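Local coordinates for protein histidine acid phosphatase (Hafnia alvei, PDB 4ARU) that belongs to branch 2 of the histidine phosphatase superfamily and is named as a histidine acid phosphatase, at residues A132-S136 and A409-P413; P125-P129 and I303-N309. All blocks are in the same frame, centred on the assembly; numbering follows the deposited sequence.

Contact 1 (A132-S136 and A409-P413); sequences AGICS and ACQLP
C135 and C410 are joined by a disulfide, with SG of C135 2.1 Å from SG of C410. The two sulfurs are reached differently. SG of C135 sits between its own backbone N and carbonyl carbon (chi1 64°), while SG of C410 lies beside its backbone N and anti to the carbonyl carbon (chi1 -65°). The bridge itself is twisted by 100° about the S-S bond, close to the relaxed value near a right angle. CB of C135 also rests 3.4 Å from the carbonyl O of A409.

I134 carries the rest of the contact, and its two branches part. CG2 points at the main chain, where it lies 3.7 Å from O of C410 and 3.6 Å from O of Q411. The carbonyl O of C410 is buried here without a polar partner. The other branch runs to the end of the chain: CD1 meets the ring of P413, 3.8 Å from its CD, and CG1 is 4.1 Å from CD2 of L412. Both of these side chains cross I134 obliquely. Beyond the contact, C410 leans on H269 and T272 of helix 264-282, and NE2 of the Q411 side chain is hydrogen-bonded to OE1 of Q276. The disulfide ties the C-terminal tail, which follows helix 395-405, to the loop before helix 139-150 of the histidine phosphatase fold.

Contact 2 (P125-P129 and I303-N309); sequences PLFHP and IAGHDTN
F127 and H128 pack over the strand-to-helix turn of a histidine phosphatase fold, where strand 300-305 passes into helix 307-317. CG2 of I303 lies 3.6 Å from CZ of F127, meeting the ring at a slant. A304 adds its carbonyl O, 3.5 Å from CZ of F127. At G305 the CA lies close against the ring, 3.6 Å from CE1 of F127.

H306 is the N-cap of the helix. CE1 of H128 sits 3.7 Å from NE2 of H306. The imidazoles are oblique, planes at 58°, with NE2 of H306 at the H128 ring edge and NE2 of H128 over one face of H306. NE2 of H306 is bonded to D90, and its ND1 to a bound L(+)-tartaric acid, probably from the crystallisation liquor, which D307 also contacts. T308 joins H128 through a water, 2.7 Å from OG1 of T308; the histidine side is weak.

With CG anti to the carbonyl carbon (chi1 -59°), N309 sets its amide between F127 and H306. OD1 accepts N of H306 and lies at the edge of the F127 ring. ND2 donates to O of F127 at 3.1 Å, on a lone pair, with a bent N-H...O angle of 137°.

Overall arrangement
The centres of the two contacts are about 14 Å apart. Contact 1 is at the surface, about 21 Å from the centre of the chain; contact 2 is buried, about 9 Å from it. Segments 125-129 and 132-136 belong to one loop between strand 115-116 and helix 139-150. Their partners follow in the same order, 303-309 and then 409-413, so the contacts interleave along the chain. They also touch: N of I134 probably bonds to O of P129, and P125 packs against A132, I134 and L412. Helix 264-282 borders both. The one loop thus links the C-terminal tail to the place beside H306 where tartaric acid is bound, which may mark a pocket.

Contact 1 (A132-S136 and A409-P413)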
ATOM      1  N   ALA A 132     -11.205  -6.595  13.390  1.00 15.57           N
ATOM      2  CA  ALA A 132     -11.643  -7.988  13.608  1.00 15.84           C
ATOM      3  C   ALA A 132     -11.714  -8.425  15.081  1.00 16.54           C
ATOM      4  O   ALA A 132     -12.198  -9.508  15.418  1.00 18.64           O
ATOM      5  CB  ALA A 132     -10.749  -8.942  12.825  1.00 15.59           C
ATOM      6  N   GLY A 133     -11.120  -7.616  15.956  1.00 15.75           N
ATOM      7  CA  GLY A 133     -11.150  -7.895  17.393  1.00 16.04           C
ATOM      8  C   GLY A 133     -10.038  -8.773  17.940  1.00 15.79           C
ATOM      9  O   GLY A 133     -10.154  -9.272  19.077  1.00 17.10           O
ATOM     10  N   ILE A 134      -8.943  -8.921  17.179  1.00 14.38           N
ATOM     11  CA  ILE A 134      -7.834  -9.772  17.600  1.00 14.65           C
ATOM     12  C   ILE A 134      -7.088  -9.106  18.757  1.00 14.96           C
ATOM     13  O   ILE A 134      -6.712  -9.755  19.743  1.00 15.61           O
ATOM     14  CB  ILE A 134      -6.851 -10.042  16.449  1.00 13.82           C
ATOM     15  CG1 ILE A 134      -7.530 -10.746  15.240  1.00 13.35           C
ATOM     16  CG2 ILE A 134      -5.610 -10.823  16.892  1.00 13.84           C
ATOM     17  CD1 ILE A 134      -8.110 -12.135  15.520  1.00 14.41           C
ATOM     18  N   CYS A 135      -6.909  -7.797  18.630  1.00 14.56           N
ATOM     19  CA  CYS A 135      -6.214  -7.036  19.634  1.00 15.14           C
ATOM     20  C   CYS A 135      -6.697  -5.595  19.600  1.00 15.67           C
ATOM     21  O   CYS A 135      -7.333  -5.145  18.641  1.00 15.01           O
ATOM     22  CB  CYS A 135      -4.712  -7.104  19.399  1.00 14.92           C
ATOM     23  SG  CYS A 135      -4.130  -6.368  17.860  1.00 14.21           S
ATOM     24  N   SER A 136      -6.364  -4.846  20.640  1.00 17.69           N
ATOM     25  CA  SER A 136      -6.829  -3.472  20.725  1.00 19.24           C
ATOM     26  C   SER A 136      -5.669  -2.562  21.087  1.00 18.79           C
ATOM     27  O   SER A 136      -4.710  -3.018  21.691  1.00 20.26           O
ATOM     28  CB  SER A 136      -7.902  -3.331  21.782  1.00 22.57           C
ATOM     29  OG  SER A 136      -8.478  -2.041  21.636  1.00 26.78           O
ATOM     30  N   ALA A 409       0.179  -9.889  21.215  1.00 14.51           N
ATOM     31  CA  ALA A 409      -1.278  -9.886  21.406  1.00 14.74           C
ATOM     32  C   ALA A 409      -2.059  -9.841  20.102  1.00 13.70           C
ATOM     33  O   ALA A 409      -3.263 -10.141  20.109  1.00 13.94           O
ATOM     34  CB  ALA A 409      -1.694  -8.722  22.303  1.00 15.12           C
ATOM     35  N   CYS A 410      -1.394  -9.482  18.994  1.00 12.86           N
ATOM     36  CA  CYS A 410      -2.044  -9.311  17.721  1.00 12.61           C
ATOM     37  C   CYS A 410      -1.765 -10.437  16.749  1.00 12.37           C
ATOM     38  O   CYS A 410      -2.146 -10.325  15.591  1.00 11.60           O
ATOM     39  CB  CYS A 410      -1.551  -7.993  17.131  1.00 12.40           C
ATOM     40  SG  CYS A 410      -2.056  -6.547  18.104  1.00 13.81           S
ATOM     41  N   GLN A 411      -1.107 -11.499  17.226  1.00 13.41           N
ATOM     42  CA  GLN A 411      -0.934 -12.715  16.436  1.00 13.97           C
ATOM     43  C   GLN A 411      -2.277 -13.419  16.248  1.00 15.17           C
ATOM     44  O   GLN A 411      -3.131 -13.390  17.131  1.00 16.05           O
ATOM     45  CB  GLN A 411       0.086 -13.647  17.079  1.00 14.59           C
ATOM     46  CG  GLN A 411       1.481 -13.058  17.149  1.00 14.34           C
ATOM     47  CD  GLN A 411       2.292 -13.156  15.849  1.00 14.03           C
ATOM     48  OE1 GLN A 411       1.791 -13.473  14.737  1.00 15.59           O
ATOM     49  NE2 GLN A 411       3.558 -12.822  15.962  1.00 14.03           N
ATOM     50  N   LEU A 412      -2.470 -14.000  15.063  1.00 15.56           N
ATOM     51  CA  LEU A 412      -3.720 -14.721  14.814  1.00 17.10           C
ATOM     52  C   LEU A 412      -3.790 -15.962  15.685  1.00 19.88           C
ATOM     53  O   LEU A 412      -2.831 -16.725  15.743  1.00 19.21           O
ATOM     54  CB  LEU A 412      -3.866 -15.044  13.336  1.00 16.58           C
ATOM     55  CG  LEU A 412      -3.945 -13.856  12.388  1.00 16.15           C
ATOM     56  CD1 LEU A 412      -4.193 -14.327  10.966  1.00 16.47           C
ATOM     57  CD2 LEU A 412      -4.975 -12.806  12.817  1.00 16.30           C
ATOM     58  N   PRO A 413      -4.909 -16.127  16.420  1.00 23.65           N
ATOM     59  CA  PRO A 413      -5.068 -17.195  17.386  1.00 26.80           C
ATOM     60  C   PRO A 413      -5.017 -18.564  16.752  1.00 28.20           C
ATOM     61  O   PRO A 413      -5.548 -18.737  15.662  1.00 28.72           O
ATOM     62  CB  PRO A 413      -6.492 -16.977  17.926  1.00 27.39           C
ATOM     63  CG  PRO A 413      -6.787 -15.560  17.698  1.00 26.42           C
ATOM     64  CD  PRO A 413      -6.064 -15.201  16.425  1.00 24.47           C
ATOM     65  OXT PRO A 413      -4.479 -19.487  17.380  1.00 32.48           O
TER

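Contact 2 (P125-P129 and I303-N309)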
ATOM      1  N   PRO A 125      -9.106 -10.802   9.607  1.00  9.81           N
ATOM      2  CA  PRO A 125      -8.106 -10.386  10.600  1.00  9.99           C
ATOM      3  C   PRO A 125      -6.675 -10.370  10.116  1.00  9.49           C
ATOM      4  O   PRO A 125      -5.788  -9.769  10.763  1.00  9.04           O
ATOM      5  CB  PRO A 125      -8.268 -11.409  11.686  1.00 10.72           C
ATOM      6  CG  PRO A 125      -8.629 -12.652  10.934  1.00 11.06           C
ATOM      7  CD  PRO A 125      -9.652 -12.120   9.960  1.00 10.65           C
ATOM      8  N   LEU A 126      -6.395 -10.961   8.952  1.00  9.15           N
ATOM      9  CA  LEU A 126      -5.065 -10.834   8.388  1.00  8.79           C
ATOM     10  C   LEU A 126      -4.792  -9.403   7.956  1.00  8.04           C
ATOM     11  O   LEU A 126      -3.662  -8.918   8.116  1.00  7.85           O
ATOM     12  CB  LEU A 126      -4.900 -11.713   7.155  1.00  8.77           C
ATOM     13  CG  LEU A 126      -3.532 -11.717   6.502  1.00  8.89           C
ATOM     14  CD1 LEU A 126      -2.435 -12.264   7.406  1.00  9.28           C
ATOM     15  CD2 LEU A 126      -3.601 -12.542   5.241  1.00  9.37           C
ATOM     16  N   PHE A 127      -5.810  -8.724   7.448  1.00  8.01           N
ATOM     17  CA  PHE A 127      -5.681  -7.367   6.953  1.00  7.78           C
ATOM     18  C   PHE A 127      -6.057  -6.313   7.994  1.00  8.83           C
ATOM     19  O   PHE A 127      -5.473  -5.195   7.940  1.00  8.63           O
ATOM     20  CB  PHE A 127      -6.542  -7.132   5.712  1.00  7.67           C
ATOM     21  CG  PHE A 127      -6.088  -7.964   4.515  1.00  7.10           C
ATOM     22  CD1 PHE A 127      -5.066  -7.529   3.695  1.00  6.76           C
ATOM     23  CD2 PHE A 127      -6.685  -9.185   4.226  1.00  7.46           C
ATOM     24  CE1 PHE A 127      -4.621  -8.292   2.657  1.00  6.53           C
ATOM     25  CE2 PHE A 127      -6.274  -9.955   3.153  1.00  7.18           C
ATOM     26  CZ  PHE A 127      -5.245  -9.486   2.352  1.00  6.70           C
ATOM     27  N   HIS A 128      -7.022  -6.631   8.849  1.00  9.64           N
ATOM     28  CA  HIS A 128      -7.600  -5.693   9.800  1.00 10.16           C
ATOM     29  C   HIS A 128      -7.819  -6.364  11.157  1.00 10.10           C
ATOM     30  O   HIS A 128      -8.968  -6.595  11.613  1.00 10.27           O
ATOM     31  CB  HIS A 128      -8.899  -5.100   9.274  1.00 11.41           C
ATOM     32  CG  HIS A 128      -8.716  -4.298   8.043  1.00 12.85           C
ATOM     33  ND1 HIS A 128      -9.012  -4.787   6.783  1.00 13.86           N
ATOM     34  CD2 HIS A 128      -8.191  -3.069   7.850  1.00 13.96           C
ATOM     35  CE1 HIS A 128      -8.742  -3.866   5.884  1.00 14.49           C
ATOM     36  NE2 HIS A 128      -8.242  -2.810   6.501  1.00 14.87           N
ATOM     37  N   PRO A 129      -6.700  -6.711  11.846  1.00  9.72           N
ATOM     38  CA  PRO A 129      -6.814  -7.432  13.103  1.00 10.47           C
ATOM     39  C   PRO A 129      -7.511  -6.623  14.204  1.00 11.33           C
ATOM     40  O   PRO A 129      -8.207  -7.175  15.063  1.00 11.91           O
ATOM     41  CB  PRO A 129      -5.363  -7.736  13.489  1.00 10.39           C
ATOM     42  CG  PRO A 129      -4.546  -6.830  12.670  1.00  9.62           C
ATOM     43  CD  PRO A 129      -5.285  -6.566  11.414  1.00  9.36           C
ATOM     44  N   ILE A 303      -0.653 -11.191  -2.197  1.00  5.60           N
ATOM     45  CA  ILE A 303      -1.554 -10.790  -1.171  1.00  5.80           C
ATOM     46  C   ILE A 303      -2.117  -9.445  -1.580  1.00  5.28           C
ATOM     47  O   ILE A 303      -1.359  -8.433  -1.680  1.00  5.46           O
ATOM     48  CB  ILE A 303      -0.866 -10.719   0.206  1.00  6.12           C
ATOM     49  CG1 ILE A 303      -0.210 -12.047   0.588  1.00  6.75           C
ATOM     50  CG2 ILE A 303      -1.875 -10.261   1.259  1.00  6.23           C
ATOM     51  CD1 ILE A 303       0.653 -11.968   1.841  1.00  7.17           C
ATOM     52  N   ALA A 304      -3.431  -9.396  -1.813  1.00  5.30           N
ATOM     53  CA  ALA A 304      -4.080  -8.195  -2.343  1.00  5.11           C
ATOM     54  C   ALA A 304      -4.747  -7.453  -1.193  1.00  5.06           C
ATOM     55  O   ALA A 304      -5.786  -7.845  -0.693  1.00  5.17           O
ATOM     56  CB  ALA A 304      -5.125  -8.556  -3.418  1.00  5.35           C
ATOM     57  N   GLY A 305      -4.104  -6.341  -0.828  1.00  4.90           N
ATOM     58  CA  GLY A 305      -4.527  -5.519   0.290  1.00  5.11           C
ATOM     59  C   GLY A 305      -4.624  -4.028  -0.036  1.00  5.11           C
ATOM     60  O   GLY A 305      -5.050  -3.628  -1.139  1.00  5.36           O
ATOM     61  N   HIS A 306      -4.179  -3.214   0.922  1.00  5.37           N
ATOM     62  CA  HIS A 306      -4.486  -1.790   0.992  1.00  5.57           C
ATOM     63  C   HIS A 306      -3.208  -1.011   1.236  1.00  5.56           C
ATOM     64  O   HIS A 306      -2.171  -1.572   1.673  1.00  5.61           O
ATOM     65  CB  HIS A 306      -5.440  -1.512   2.111  1.00  6.14           C
ATOM     66  CG  HIS A 306      -6.667  -2.378   2.074  1.00  6.50           C
ATOM     67  ND1 HIS A 306      -7.834  -2.005   1.434  1.00  7.26           N
ATOM     68  CD2 HIS A 306      -6.876  -3.631   2.539  1.00  7.41           C
ATOM     69  CE1 HIS A 306      -8.718  -2.969   1.553  1.00  7.68           C
ATOM     70  NE2 HIS A 306      -8.176  -3.960   2.235  1.00  7.66           N
ATOM     71  N   ASP A 307      -3.260   0.274   0.872  1.00  6.12           N
ATOM     72  CA  ASP A 307      -2.120   1.143   1.170  1.00  6.64           C
ATOM     73  C   ASP A 307      -1.715   1.111   2.629  1.00  6.41           C
ATOM     74  O   ASP A 307      -0.506   1.076   2.941  1.00  6.19           O
ATOM     75  CB  ASP A 307      -2.333   2.595   0.667  1.00  7.21           C
ATOM     76  CG  ASP A 307      -3.678   3.214   1.010  1.00  8.73           C
ATOM     77  OD1 ASP A 307      -4.343   2.837   1.997  1.00  9.22           O
ATOM     78  OD2 ASP A 307      -4.035   4.224   0.301  1.00  9.73           O
ATOM     79  N   THR A 308      -2.675   1.086   3.532  1.00  6.47           N
ATOM     80  CA  THR A 308      -2.348   1.041   4.941  1.00  6.84           C
ATOM     81  C   THR A 308      -1.546  -0.186   5.359  1.00  6.55           C
ATOM     82  O   THR A 308      -0.698  -0.110   6.226  1.00  6.23           O
ATOM     83  CB  THR A 308      -3.598   1.164   5.808  1.00  8.07           C
ATOM     84  OG1 THR A 308      -4.470   0.077   5.520  1.00  9.08           O
ATOM     85  CG2 THR A 308      -4.358   2.460   5.545  1.00  8.68           C
ATOM     86  N   ASN A 309      -1.769  -1.313   4.681  1.00  6.25           N
ATOM     87  CA  ASN A 309      -1.065  -2.551   4.981  1.00  5.92           C
ATOM     88  C   ASN A 309       0.421  -2.405   4.601  1.00  5.70           C
ATOM     89  O   ASN A 309       1.347  -2.783   5.363  1.00  6.00           O
ATOM     90  CB  ASN A 309      -1.644  -3.753   4.229  1.00  6.07           C
ATOM     91  CG  ASN A 309      -3.092  -4.031   4.517  1.00  6.75           C
ATOM     92  OD1 ASN A 309      -3.920  -4.144   3.623  1.00  7.07           O
ATOM     93  ND2 ASN A 309      -3.415  -4.192   5.794  1.00  6.87           N
TER
HETATM   94  O   HOH W   1      -7.130  -0.008   5.125  1.00 26.79           O